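Local coordinates for protein alkaline serine protease (Pseudoalteromonas sp., PDB 1Y9Z) that probably hydrolyses peptide bonds in proteins as a cold-adapted, subtilisin-like alkaline serine endopeptidase, at residues R35-L40 / V209-G214; A74-N79 / P87-N92; E80-V85 / Q360-Y365; N43-T48 / G54-P59. All coordinates share one frame; numbering follows the deposited sequence.

How the interactions relate
Interactions 1, 2 and 3 share one calcium ion. Asp-39 of interaction 1, Ile-76 and Asn-78 of interaction 2, and Glu-80 and Val-82 of interaction 3 bind it together with Glu-2. The centres of interactions 1 and 3 lie about 9 Å apart, those of 2 and 3 about 12 Å. Interaction 4 binds no calcium; its centre is about 13 Å from that of interaction 1, which it meets through the cation-pi contact of Arg-35 with Tyr-57, and Asn-43 bonds to Ala-74 of interaction 2. The phenylmethanesulfonic acid in the pocket of His-65 and Ser-369 is about 14 Å from the side chain of Val-209; residues 360-365 precede that serine closely in the chain.

Interaction 1: R35-L40 / V209-G214; sequences RSHNDL and VTVGEG. With CA (calcium ion), chain C.
His-37 ND1 donates to the carbonyl oxygen Val-209 O at 3.2 Å. The oxygen lies almost in the plane of the imidazole, but the bond is bent (136° at the hydrogen) and the donor stands 33° from the carbonyl plane. The ring reaches across because CG is anti to the backbone N (chi1 -167°). Histidine suits the place because its ring has two nitrogens for two polar partners: ND1 serves here, and NE2 is hydrogen-bonded elsewhere. Beside this bond the CG2 methyl of Val-211 packs against His-37 CA (4.1 Å) and Ser-36 OG (4.0 Å), the valine and imidazole side chains meeting at a slant. The serine hydroxyl has its polar partner in Asp-34, whose carboxylate also receives Val-211 N, so one acid links both segments. Thr-210 to Glu-213 form a type II turn with Gly-212 at its third position, where phi is positive and a glycine fits. Beyond His-37, Asp-39 grips the calcium ion with both carboxylate oxygens. The contact joins the loop after strand 25-30 to the connection between strands 205-208 and 214-221, the latter opening with a classic bulge opposite Gln-360, while helix 65-74 packs against Leu-40, Val-209 and Thr-210.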
loop_
_atom_site.group_PDB
_atom_site.type_symbol
_atom_site.label_atom_id
_atom_site.label_comp_id
_atom_site.label_asym_id
_atom_site.label_seq_id
_atom_site.Cartn_x
_atom_site.Cartn_y
_atom_site.Cartn_z
ATOM N N ARG A 35 18.812 -0.591 2.114
ATOM C CA ARG A 35 19.356 -0.620 3.461
ATOM C C ARG A 35 19.930 0.719 3.917
ATOM O O ARG A 35 20.185 0.911 5.105
ATOM C CB ARG A 35 20.420 -1.715 3.562
ATOM C CG ARG A 35 20.830 -2.052 4.983
ATOM C CD ARG A 35 21.743 -3.265 5.012
ATOM N NE ARG A 35 22.949 -3.060 4.215
ATOM C CZ ARG A 35 23.912 -3.964 4.073
ATOM N NH1 ARG A 35 24.975 -3.691 3.330
ATOM N NH2 ARG A 35 23.813 -5.144 4.673
ATOM N N SER A 36 20.124 1.648 2.986
ATOM C CA SER A 36 20.672 2.954 3.344
ATOM C C SER A 36 19.597 3.873 3.920
ATOM O O SER A 36 19.904 4.932 4.473
ATOM C CB SER A 36 21.302 3.625 2.119
ATOM O OG SER A 36 20.310 4.165 1.263
ATOM N N HIS A 37 18.337 3.464 3.789
ATOM C CA HIS A 37 17.211 4.254 4.279
ATOM C C HIS A 37 17.170 4.286 5.810
ATOM O O HIS A 37 17.303 3.253 6.458
ATOM C CB HIS A 37 15.904 3.673 3.733
ATOM C CG HIS A 37 14.725 4.573 3.910
ATOM N ND1 HIS A 37 13.995 5.062 2.848
ATOM C CD2 HIS A 37 14.164 5.096 5.026
ATOM C CE1 HIS A 37 13.036 5.849 3.303
ATOM N NE2 HIS A 37 13.117 5.886 4.621
ATOM N N ASN A 38 16.968 5.473 6.379
ATOM C CA ASN A 38 16.931 5.622 7.834
ATOM C C ASN A 38 15.869 4.776 8.528
ATOM O O ASN A 38 16.050 4.371 9.675
ATOM C CB ASN A 38 16.723 7.086 8.231
ATOM C CG ASN A 38 17.923 7.959 7.920
ATOM O OD1 ASN A 38 19.040 7.468 7.749
ATOM N ND2 ASN A 38 17.701 9.267 7.867
ATOM N N ASP A 39 14.761 4.512 7.845
ATOM C CA ASP A 39 13.688 3.720 8.441
ATOM C C ASP A 39 13.832 2.225 8.175
ATOM O O ASP A 39 12.956 1.446 8.540
ATOM C CB ASP A 39 12.325 4.206 7.931
ATOM C CG ASP A 39 11.563 5.012 8.970
ATOM O OD1 ASP A 39 12.192 5.479 9.940
ATOM O OD2 ASP A 39 10.334 5.188 8.818
ATOM N N LEU A 40 14.939 1.825 7.552
ATOM C CA LEU A 40 15.167 0.413 7.236
ATOM C C LEU A 40 16.570 -0.101 7.550
ATOM O O LEU A 40 16.782 -1.305 7.673
ATOM C CB LEU A 40 14.895 0.161 5.751
ATOM C CG LEU A 40 13.474 0.382 5.240
ATOM C CD1 LEU A 40 13.460 0.244 3.725
ATOM C CD2 LEU A 40 12.536 -0.630 5.885
ATOM N N VAL A 209 10.521 4.378 0.381
ATOM C CA VAL A 209 10.929 4.102 -0.992
ATOM C C VAL A 209 12.413 4.433 -1.069
ATOM O O VAL A 209 12.951 5.094 -0.179
ATOM C CB VAL A 209 10.164 4.944 -2.046
ATOM C CG1 VAL A 209 8.685 4.571 -2.041
ATOM C CG2 VAL A 209 10.364 6.427 -1.791
ATOM N N THR A 210 13.078 3.955 -2.114
ATOM C CA THR A 210 14.498 4.225 -2.296
ATOM C C THR A 210 14.736 5.718 -2.089
ATOM O O THR A 210 14.016 6.553 -2.641
ATOM C CB THR A 210 14.939 3.809 -3.702
ATOM O OG1 THR A 210 14.641 2.420 -3.886
ATOM C CG2 THR A 210 16.434 4.038 -3.892
ATOM N N VAL A 211 15.744 6.043 -1.285
ATOM C CA VAL A 211 16.058 7.429 -0.962
ATOM C C VAL A 211 16.043 8.372 -2.159
ATOM O O VAL A 211 16.710 8.136 -3.169
ATOM C CB VAL A 211 17.426 7.526 -0.247
ATOM C CG1 VAL A 211 17.814 8.988 -0.041
ATOM C CG2 VAL A 211 17.353 6.814 1.101
ATOM N N GLY A 212 15.256 9.438 -2.028
ATOM C CA GLY A 212 15.153 10.444 -3.069
ATOM C C GLY A 212 14.182 10.189 -4.207
ATOM O O GLY A 212 13.961 11.078 -5.027
ATOM N N GLU A 213 13.586 9.002 -4.264
ATOM C CA GLU A 213 12.667 8.686 -5.355
ATOM C C GLU A 213 11.195 8.881 -5.017
ATOM O O GLU A 213 10.328 8.691 -5.871
ATOM C CB GLU A 213 12.896 7.247 -5.828
ATOM C CG GLU A 213 14.293 7.016 -6.383
ATOM C CD GLU A 213 14.461 5.660 -7.044
ATOM O OE1 GLU A 213 15.476 5.479 -7.747
ATOM O OE2 GLU A 213 13.593 4.777 -6.860
ATOM N N GLY A 214 10.918 9.278 -3.781
ATOM C CA GLY A 214 9.544 9.462 -3.356
ATOM C C GLY A 214 8.942 10.825 -3.606
ATOM O O GLY A 214 9.554 11.708 -4.212
HETATM CA CA CA C . 10.185 5.698 11.332
#

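Interaction 2: A74-N79 / P87-N92; sequences AAIANN and PNQNAN. With CA (calcium ion), chain C.
Ile-76 packs against Pro-87 and Gln-89 with each atom of its side chain in turn. Its CB stands 4.2 Å from Pro-87 O. From there the chain forks: CG1 lies beside the backbone N (chi1 -58°) and CG2 anti to it. CG1 comes within 4.2 Å of Gln-89 CG, and the terminal CD1 meets that same apolar methylene carbon at 4.1 Å. The other branch, CG2, reaches the amide end, 3.8 Å from Gln-89 OE1; the two side chains cross at about a right angle. The amide of Gln-89 serves polar partners: NE2 is bonded to Ala-42 O, and a water bridges OE1 and Ala-77 O, though more acceptors than its two protons can serve lie within reach. The backbone of Ile-76 belongs to the calcium loop, which here follows helix 65-74, as the corresponding loop does in the subtilisin-like fold: Ile-76 O binds the metal at 2.3 Å and Asn-78 OD1 at 2.4 Å, a carbonyl and an amide oxygen being apt ligands for calcium. Between these two ligands Ala-77 turns its N-H the other way, giving a nearly straight bond to Pro-87 O (2.9 Å, 170° at the hydrogen). Its small methyl fits beside Pro-87 CB, and that proline carbon also comes to 3.2 Å from Ala-75 O, whose hydrogen-bonding partner is the backbone of Gly-84.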
loop_
_atom_site.group_PDB
_atom_site.type_symbol
_atom_site.label_atom_id
_atom_site.label_comp_id
_atom_site.label_asym_id
_atom_site.label_seq_id
_atom_site.Cartn_x
_atom_site.Cartn_y
_atom_site.Cartn_z
ATOM N N ALA A 74 8.113 -3.528 8.182
ATOM C CA ALA A 74 8.976 -3.160 9.292
ATOM C C ALA A 74 9.659 -1.796 9.299
ATOM O O ALA A 74 10.789 -1.689 9.777
ATOM C CB ALA A 74 10.030 -4.251 9.472
ATOM N N ALA A 75 9.013 -0.758 8.778
ATOM C CA ALA A 75 9.637 0.565 8.840
ATOM C C ALA A 75 9.887 0.795 10.335
ATOM O O ALA A 75 9.005 0.562 11.164
ATOM C CB ALA A 75 8.709 1.632 8.279
ATOM N N ILE A 76 11.089 1.249 10.669
ATOM C CA ILE A 76 11.491 1.438 12.059
ATOM C C ILE A 76 10.852 2.590 12.825
ATOM O O ILE A 76 10.689 3.687 12.300
ATOM C CB ILE A 76 13.021 1.578 12.133
ATOM C CG1 ILE A 76 13.672 0.325 11.541
ATOM C CG2 ILE A 76 13.471 1.772 13.577
ATOM C CD1 ILE A 76 15.171 0.424 11.395
ATOM N N ALA A 77 10.484 2.314 14.074
ATOM C CA ALA A 77 9.894 3.322 14.950
ATOM C C ALA A 77 11.053 4.190 15.440
ATOM O O ALA A 77 11.961 3.697 16.117
ATOM C CB ALA A 77 9.198 2.647 16.127
ATOM N N ASN A 78 11.023 5.474 15.099
ATOM C CA ASN A 78 12.108 6.374 15.474
ATOM C C ASN A 78 11.782 7.862 15.351
ATOM O O ASN A 78 12.677 8.672 15.122
ATOM C CB ASN A 78 13.328 6.068 14.605
ATOM C CG ASN A 78 12.993 6.070 13.126
ATOM O OD1 ASN A 78 11.949 6.588 12.723
ATOM N ND2 ASN A 78 13.875 5.502 12.309
ATOM N N ASN A 79 10.517 8.235 15.492
ATOM C CA ASN A 79 10.150 9.652 15.402
ATOM C C ASN A 79 10.399 10.326 14.038
ATOM O O ASN A 79 10.417 11.556 13.942
ATOM C CB ASN A 79 10.868 10.444 16.505
ATOM C CG ASN A 79 10.342 11.863 16.653
ATOM O OD1 ASN A 79 9.148 12.076 16.864
ATOM N ND2 ASN A 79 11.236 12.840 16.551
ATOM N N PRO A 87 7.748 -2.597 13.908
ATOM C CA PRO A 87 8.710 -1.494 13.879
ATOM C C PRO A 87 9.807 -1.405 14.934
ATOM O O PRO A 87 10.612 -0.474 14.891
ATOM C CB PRO A 87 7.795 -0.291 13.969
ATOM C CG PRO A 87 6.848 -0.750 15.061
ATOM C CD PRO A 87 6.561 -2.217 14.699
ATOM N N ASN A 88 9.866 -2.349 15.864
ATOM C CA ASN A 88 10.857 -2.247 16.927
ATOM C C ASN A 88 12.172 -3.005 16.793
ATOM O O ASN A 88 12.820 -3.311 17.797
ATOM C CB ASN A 88 10.191 -2.575 18.262
ATOM C CG ASN A 88 8.970 -1.712 18.523
ATOM O OD1 ASN A 88 7.834 -2.179 18.444
ATOM N ND2 ASN A 88 9.200 -0.437 18.819
ATOM N N GLN A 89 12.573 -3.302 15.561
ATOM C CA GLN A 89 13.843 -3.978 15.313
ATOM C C GLN A 89 13.985 -5.334 16.012
ATOM O O GLN A 89 15.028 -5.646 16.592
ATOM C CB GLN A 89 14.986 -3.043 15.727
ATOM C CG GLN A 89 15.035 -1.759 14.904
ATOM C CD GLN A 89 15.863 -0.667 15.550
ATOM O OE1 GLN A 89 15.376 0.084 16.396
ATOM N NE2 GLN A 89 17.126 -0.576 15.156
ATOM N N ASN A 90 12.935 -6.144 15.929
ATOM C CA ASN A 90 12.928 -7.468 16.542
ATOM C C ASN A 90 12.813 -8.573 15.493
ATOM O O ASN A 90 13.576 -9.538 15.505
ATOM C CB ASN A 90 11.766 -7.580 17.531
ATOM C CG ASN A 90 11.988 -6.761 18.786
ATOM O OD1 ASN A 90 11.093 -6.045 19.242
ATOM N ND2 ASN A 90 13.180 -6.872 19.361
ATOM N N ALA A 91 11.853 -8.425 14.588
ATOM C CA ALA A 91 11.633 -9.420 13.548
ATOM C C ALA A 91 12.853 -9.628 12.663
ATOM O O ALA A 91 13.613 -8.696 12.402
ATOM C CB ALA A 91 10.445 -9.013 12.692
ATOM N N ASN A 92 13.038 -10.864 12.211
ATOM C CA ASN A 92 14.137 -11.189 11.315
ATOM C C ASN A 92 13.565 -11.101 9.914
ATOM O O ASN A 92 12.508 -11.664 9.629
ATOM C CB ASN A 92 14.654 -12.603 11.569
ATOM C CG ASN A 92 15.231 -12.764 12.951
ATOM O OD1 ASN A 92 16.254 -12.164 13.284
ATOM N ND2 ASN A 92 14.571 -13.569 13.775
HETATM CA CA CA C . 10.185 5.698 11.332
HETATM O O HOH W 1 12.730 0.953 17.029
#

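Interaction 3: E80-V85 / Q360-Y365; sequences EGVVGV and QDYEYY. With CA (calcium ion), chain C.
Tyr-362 swings its ring toward Gly-81 with CG beside the backbone N (chi1 -56°) and the ring turned about perpendicular to the CA-CB-CG plane (chi2 -88°). The end of the phenol thus comes down on Gly-81 CA, which lies 3.2 Å from CZ and equally near OH, approaching the ring at a slant. This is tight packing, possible because the residue is a glycine, with no side chain to come between its backbone and the hydroxyl; its positive phi (63°) is also easily adopted by glycine. Next along the loop, Val-82 sets its CG2 methyl 4.2 Å from Tyr-362 CE1. Valine suits this buried spot, for the same side chain also touches Ala-75 and Leu-206.

The polar ends meet through solvent. A water donates to Glu-80 OE1 at 2.6 Å and lies 2.7 Å from Tyr-362 OH, in the plane of the ring, joining a carboxylate and a phenol too far apart to bond directly. Tyrosine fills both needs here, a broad apolar ring for glycine and valine and a hydroxyl for the water, while its side chain also touches Leu-206, Thr-208 and Leu-216.

On the loop itself, Glu-80 O and Val-82 O both turn to the calcium ion, at 2.2 and 2.4 Å, with Gly-81 between them. The carbonyls of Ile-76, Glu-80 and Val-82, with the side chains of Asn-78, Asp-39 and Glu-2, make up a ligand set consistent with the strong calcium site known from subtilisins.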
loop_
_atom_site.group_PDB
_atom_site.type_symbol
_atom_site.label_atom_id
_atom_site.label_comp_id
_atom_site.label_asym_id
_atom_site.label_seq_id
_atom_site.Cartn_x
_atom_site.Cartn_y
_atom_site.Cartn_z
ATOM N N GLU A 80 10.616 9.531 12.993
ATOM C CA GLU A 80 10.801 10.071 11.641
ATOM C C GLU A 80 10.160 9.100 10.658
ATOM O O GLU A 80 10.041 7.910 10.941
ATOM C CB GLU A 80 12.288 10.264 11.290
ATOM C CG GLU A 80 13.073 8.992 10.988
ATOM C CD GLU A 80 14.497 9.278 10.520
ATOM O OE1 GLU A 80 14.680 9.736 9.368
ATOM O OE2 GLU A 80 15.440 9.051 11.309
ATOM N N GLY A 81 9.723 9.611 9.513
ATOM C CA GLY A 81 9.111 8.748 8.519
ATOM C C GLY A 81 7.828 8.077 8.967
ATOM O O GLY A 81 6.882 8.741 9.393
ATOM N N VAL A 82 7.793 6.752 8.865
ATOM C CA VAL A 82 6.610 5.986 9.244
ATOM C C VAL A 82 6.981 4.810 10.145
ATOM O O VAL A 82 8.090 4.750 10.685
ATOM C CB VAL A 82 5.881 5.449 7.980
ATOM C CG1 VAL A 82 5.423 6.614 7.112
ATOM C CG2 VAL A 82 6.807 4.540 7.187
ATOM N N VAL A 83 6.035 3.890 10.318
ATOM C CA VAL A 83 6.235 2.686 11.117
ATOM C C VAL A 83 5.555 1.523 10.402
ATOM O O VAL A 83 4.492 1.694 9.797
ATOM C CB VAL A 83 5.624 2.816 12.540
ATOM C CG1 VAL A 83 6.403 3.833 13.344
ATOM C CG2 VAL A 83 4.162 3.217 12.455
ATOM N N GLY A 84 6.191 0.356 10.450
ATOM C CA GLY A 84 5.627 -0.826 9.825
ATOM C C GLY A 84 4.909 -1.684 10.854
ATOM O O GLY A 84 4.818 -1.314 12.027
ATOM N N VAL A 85 4.409 -2.839 10.425
ATOM C CA VAL A 85 3.689 -3.732 11.326
ATOM C C VAL A 85 4.535 -4.119 12.538
ATOM O O VAL A 85 4.032 -4.165 13.663
ATOM C CB VAL A 85 3.226 -5.011 10.590
ATOM C CG1 VAL A 85 2.514 -5.940 11.562
ATOM C CG2 VAL A 85 2.293 -4.641 9.446
ATOM N N GLN A 360 11.605 12.879 -2.242
ATOM C CA GLN A 360 11.363 12.429 -0.874
ATOM C C GLN A 360 11.801 10.980 -0.661
ATOM O O GLN A 360 12.202 10.299 -1.606
ATOM C CB GLN A 360 9.882 12.584 -0.524
ATOM C CG GLN A 360 9.393 14.023 -0.575
ATOM C CD GLN A 360 10.172 14.933 0.352
ATOM O OE1 GLN A 360 10.176 14.742 1.568
ATOM N NE2 GLN A 360 10.841 15.927 -0.220
ATOM N N ASP A 361 11.718 10.513 0.582
ATOM C CA ASP A 361 12.121 9.149 0.914
ATOM C C ASP A 361 10.932 8.253 1.260
ATOM O O ASP A 361 11.102 7.140 1.771
ATOM C CB ASP A 361 13.123 9.174 2.072
ATOM C CG ASP A 361 14.296 10.103 1.803
ATOM O OD1 ASP A 361 14.689 10.241 0.627
ATOM O OD2 ASP A 361 14.831 10.691 2.767
ATOM N N TYR A 362 9.734 8.748 0.972
ATOM C CA TYR A 362 8.494 8.017 1.226
ATOM C C TYR A 362 7.544 8.340 0.088
ATOM O O TYR A 362 7.727 9.336 -0.614
ATOM C CB TYR A 362 7.874 8.471 2.550
ATOM C CG TYR A 362 8.817 8.335 3.720
ATOM C CD1 TYR A 362 8.890 7.148 4.448
ATOM C CD2 TYR A 362 9.689 9.369 4.052
ATOM C CE1 TYR A 362 9.816 6.994 5.476
ATOM C CE2 TYR A 362 10.618 9.225 5.072
ATOM C CZ TYR A 362 10.678 8.036 5.778
ATOM O OH TYR A 362 11.614 7.882 6.773
ATOM N N GLU A 363 6.530 7.506 -0.105
ATOM C CA GLU A 363 5.570 7.757 -1.167
ATOM C C GLU A 363 4.323 6.908 -1.011
ATOM O O GLU A 363 4.358 5.835 -0.403
ATOM C CB GLU A 363 6.202 7.479 -2.537
ATOM C CG GLU A 363 5.371 7.997 -3.706
ATOM C CD GLU A 363 6.077 7.885 -5.045
ATOM O OE1 GLU A 363 5.517 8.384 -6.043
ATOM O OE2 GLU A 363 7.181 7.305 -5.103
ATOM N N TYR A 364 3.221 7.411 -1.556
ATOM C CA TYR A 364 1.955 6.694 -1.539
ATOM C C TYR A 364 1.893 5.794 -2.770
ATOM O O TYR A 364 2.156 6.245 -3.888
ATOM C CB TYR A 364 0.774 7.667 -1.589
ATOM C CG TYR A 364 0.411 8.283 -0.261
ATOM C CD1 TYR A 364 1.009 9.468 0.176
ATOM C CD2 TYR A 364 -0.520 7.669 0.572
ATOM C CE1 TYR A 364 0.681 10.023 1.415
ATOM C CE2 TYR A 364 -0.850 8.210 1.804
ATOM C CZ TYR A 364 -0.249 9.384 2.222
ATOM O OH TYR A 364 -0.583 9.897 3.455
ATOM N N TYR A 365 1.561 4.525 -2.548
ATOM C CA TYR A 365 1.415 3.533 -3.615
ATOM C C TYR A 365 0.044 2.879 -3.486
ATOM O O TYR A 365 -0.541 2.858 -2.403
ATOM C CB TYR A 365 2.432 2.394 -3.485
ATOM C CG TYR A 365 3.834 2.611 -4.009
ATOM C CD1 TYR A 365 4.668 1.513 -4.216
ATOM C CD2 TYR A 365 4.349 3.885 -4.259
ATOM C CE1 TYR A 365 5.974 1.664 -4.652
ATOM C CE2 TYR A 365 5.672 4.050 -4.703
ATOM C CZ TYR A 365 6.473 2.929 -4.893
ATOM O OH TYR A 365 7.777 3.051 -5.306
HETATM CA CA CA C . 10.185 5.698 11.332
HETATM O O HOH W 2 13.352 9.858 7.150
#

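Interaction 4: N43-T48 / G54-P59; sequences NNVTGT and GNWYQP
At the border of the central, largely parallel sheet of the subtilisin-like domain, strand 44-47 has its backbone covered by the indole of Trp-56, from the loop that follows it. Trp-56 sits in the type I turn Asn-55 to Gln-58, and its CG, between the backbone N and the carbonyl carbon (chi1 64°), turns the indole toward the strand. Gly-47 CA sits over the five-membered ring, 3.4 Å from its centroid and only 9° off the normal, a CH-pi contact. Having no side chain, the glycine lets the flat ring lie directly on the strand. Gly-47 N stands 3.4 Å from Trp-56 CE2, and Thr-46 C lies over the same face at 3.6 Å from CZ2. At the far end Val-45 CG2, a methyl of the branched valine, meets Trp-56 CZ3 at 3.6 Å, suiting the apolar six-membered ring. The opposite face is touched by Tyr-57, whose own ring takes a cation-pi contact from Arg-35. In the ring plane, Trp-56 NE1 donates to a water oxygen at 2.9 Å. That water gives a weak bond to Gly-47 O. No hydrogen bond joins the segments directly: the contact rests on dispersion and CH-pi attraction, and solvent takes up the indole N-H.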
loop_
_atom_site.group_PDB
_atom_site.type_symbol
_atom_site.label_atom_id
_atom_site.label_comp_id
_atom_site.label_asym_id
_atom_site.label_seq_id
_atom_site.Cartn_x
_atom_site.Cartn_y
_atom_site.Cartn_z
ATOM N N ASN A 43 17.262 -2.610 10.799
ATOM C CA ASN A 43 16.418 -3.775 11.029
ATOM C C ASN A 43 17.318 -5.008 11.070
ATOM O O ASN A 43 18.473 -4.955 10.646
ATOM C CB ASN A 43 15.396 -3.953 9.901
ATOM C CG ASN A 43 14.085 -3.252 10.185
ATOM O OD1 ASN A 43 13.601 -3.260 11.315
ATOM N ND2 ASN A 43 13.489 -2.661 9.155
ATOM N N ASN A 44 16.794 -6.106 11.604
ATOM C CA ASN A 44 17.544 -7.357 11.653
ATOM C C ASN A 44 17.302 -7.978 10.289
ATOM O O ASN A 44 16.575 -8.965 10.148
ATOM C CB ASN A 44 17.006 -8.268 12.754
ATOM C CG ASN A 44 16.977 -7.583 14.096
ATOM O OD1 ASN A 44 17.860 -6.786 14.411
ATOM N ND2 ASN A 44 15.966 -7.890 14.899
ATOM N N VAL A 45 17.927 -7.376 9.286
ATOM C CA VAL A 45 17.752 -7.798 7.911
ATOM C C VAL A 45 18.996 -8.398 7.275
ATOM O O VAL A 45 20.109 -7.897 7.444
ATOM C CB VAL A 45 17.259 -6.598 7.056
ATOM C CG1 VAL A 45 18.282 -5.467 7.093
ATOM C CG2 VAL A 45 16.994 -7.044 5.627
ATOM N N THR A 46 18.788 -9.491 6.550
ATOM C CA THR A 46 19.857 -10.181 5.844
ATOM C C THR A 46 19.308 -10.499 4.463
ATOM O O THR A 46 18.138 -10.242 4.186
ATOM C CB THR A 46 20.246 -11.498 6.538
ATOM O OG1 THR A 46 19.088 -12.329 6.672
ATOM C CG2 THR A 46 20.840 -11.221 7.912
ATOM N N GLY A 47 20.147 -11.055 3.600
ATOM C CA GLY A 47 19.697 -11.392 2.264
ATOM C C GLY A 47 20.660 -12.327 1.570
ATOM O O GLY A 47 21.768 -12.563 2.054
ATOM N N THR A 48 20.233 -12.867 0.434
ATOM C CA THR A 48 21.063 -13.781 -0.337
ATOM C C THR A 48 21.158 -13.257 -1.763
ATOM O O THR A 48 20.189 -13.321 -2.513
ATOM C CB THR A 48 20.453 -15.196 -0.368
ATOM O OG1 THR A 48 20.297 -15.681 0.971
ATOM C CG2 THR A 48 21.356 -16.147 -1.145
ATOM N N GLY A 54 22.412 -8.178 -8.772
ATOM C CA GLY A 54 23.318 -7.408 -7.935
ATOM C C GLY A 54 23.172 -7.639 -6.442
ATOM O O GLY A 54 23.040 -8.776 -5.990
ATOM N N ASN A 55 23.205 -6.556 -5.671
ATOM C CA ASN A 55 23.087 -6.650 -4.221
ATOM C C ASN A 55 21.647 -6.487 -3.757
ATOM O O ASN A 55 20.944 -5.571 -4.187
ATOM C CB ASN A 55 23.964 -5.594 -3.542
ATOM C CG ASN A 55 25.443 -5.826 -3.779
ATOM O OD1 ASN A 55 25.940 -6.940 -3.614
ATOM N ND2 ASN A 55 26.155 -4.771 -4.157
ATOM N N TRP A 56 21.215 -7.377 -2.868
ATOM C CA TRP A 56 19.854 -7.331 -2.352
ATOM C C TRP A 56 19.586 -6.035 -1.597
ATOM O O TRP A 56 18.449 -5.564 -1.546
ATOM C CB TRP A 56 19.585 -8.525 -1.427
ATOM C CG TRP A 56 20.426 -8.562 -0.178
ATOM C CD1 TRP A 56 21.599 -9.244 0.006
ATOM C CD2 TRP A 56 20.155 -7.892 1.061
ATOM N NE1 TRP A 56 22.069 -9.042 1.282
ATOM C CE2 TRP A 56 21.204 -8.216 1.950
ATOM C CE3 TRP A 56 19.127 -7.048 1.505
ATOM C CZ2 TRP A 56 21.254 -7.727 3.260
ATOM C CZ3 TRP A 56 19.178 -6.562 2.810
ATOM C CH2 TRP A 56 20.236 -6.904 3.671
ATOM N N TYR A 57 20.641 -5.462 -1.020
ATOM C CA TYR A 57 20.529 -4.228 -0.244
ATOM C C TYR A 57 20.651 -2.943 -1.061
ATOM O O TYR A 57 20.699 -1.844 -0.502
ATOM C CB TYR A 57 21.569 -4.220 0.884
ATOM C CG TYR A 57 22.981 -4.558 0.451
ATOM C CD1 TYR A 57 23.415 -5.884 0.382
ATOM C CD2 TYR A 57 23.888 -3.552 0.120
ATOM C CE1 TYR A 57 24.721 -6.198 -0.000
ATOM C CE2 TYR A 57 25.194 -3.855 -0.263
ATOM C CZ TYR A 57 25.601 -5.177 -0.320
ATOM O OH TYR A 57 26.894 -5.476 -0.689
ATOM N N GLN A 58 20.708 -3.084 -2.380
ATOM C CA GLN A 58 20.804 -1.941 -3.284
ATOM C C GLN A 58 19.798 -2.135 -4.412
ATOM O O GLN A 58 20.090 -2.782 -5.416
ATOM C CB GLN A 58 22.224 -1.827 -3.852
ATOM C CG GLN A 58 23.249 -1.372 -2.823
ATOM C CD GLN A 58 24.681 -1.466 -3.318
ATOM O OE1 GLN A 58 25.599 -0.948 -2.681
ATOM N NE2 GLN A 58 24.881 -2.136 -4.445
ATOM N N PRO A 59 18.591 -1.571 -4.263
ATOM C CA PRO A 59 17.575 -1.727 -5.309
ATOM C C PRO A 59 17.962 -1.178 -6.677
ATOM O O PRO A 59 17.547 -1.712 -7.707
ATOM C CB PRO A 59 16.364 -1.004 -4.724
ATOM C CG PRO A 59 16.982 0.040 -3.838
ATOM C CD PRO A 59 18.089 -0.731 -3.162
HETATM O O HOH W 3 24.431 -10.408 2.168
#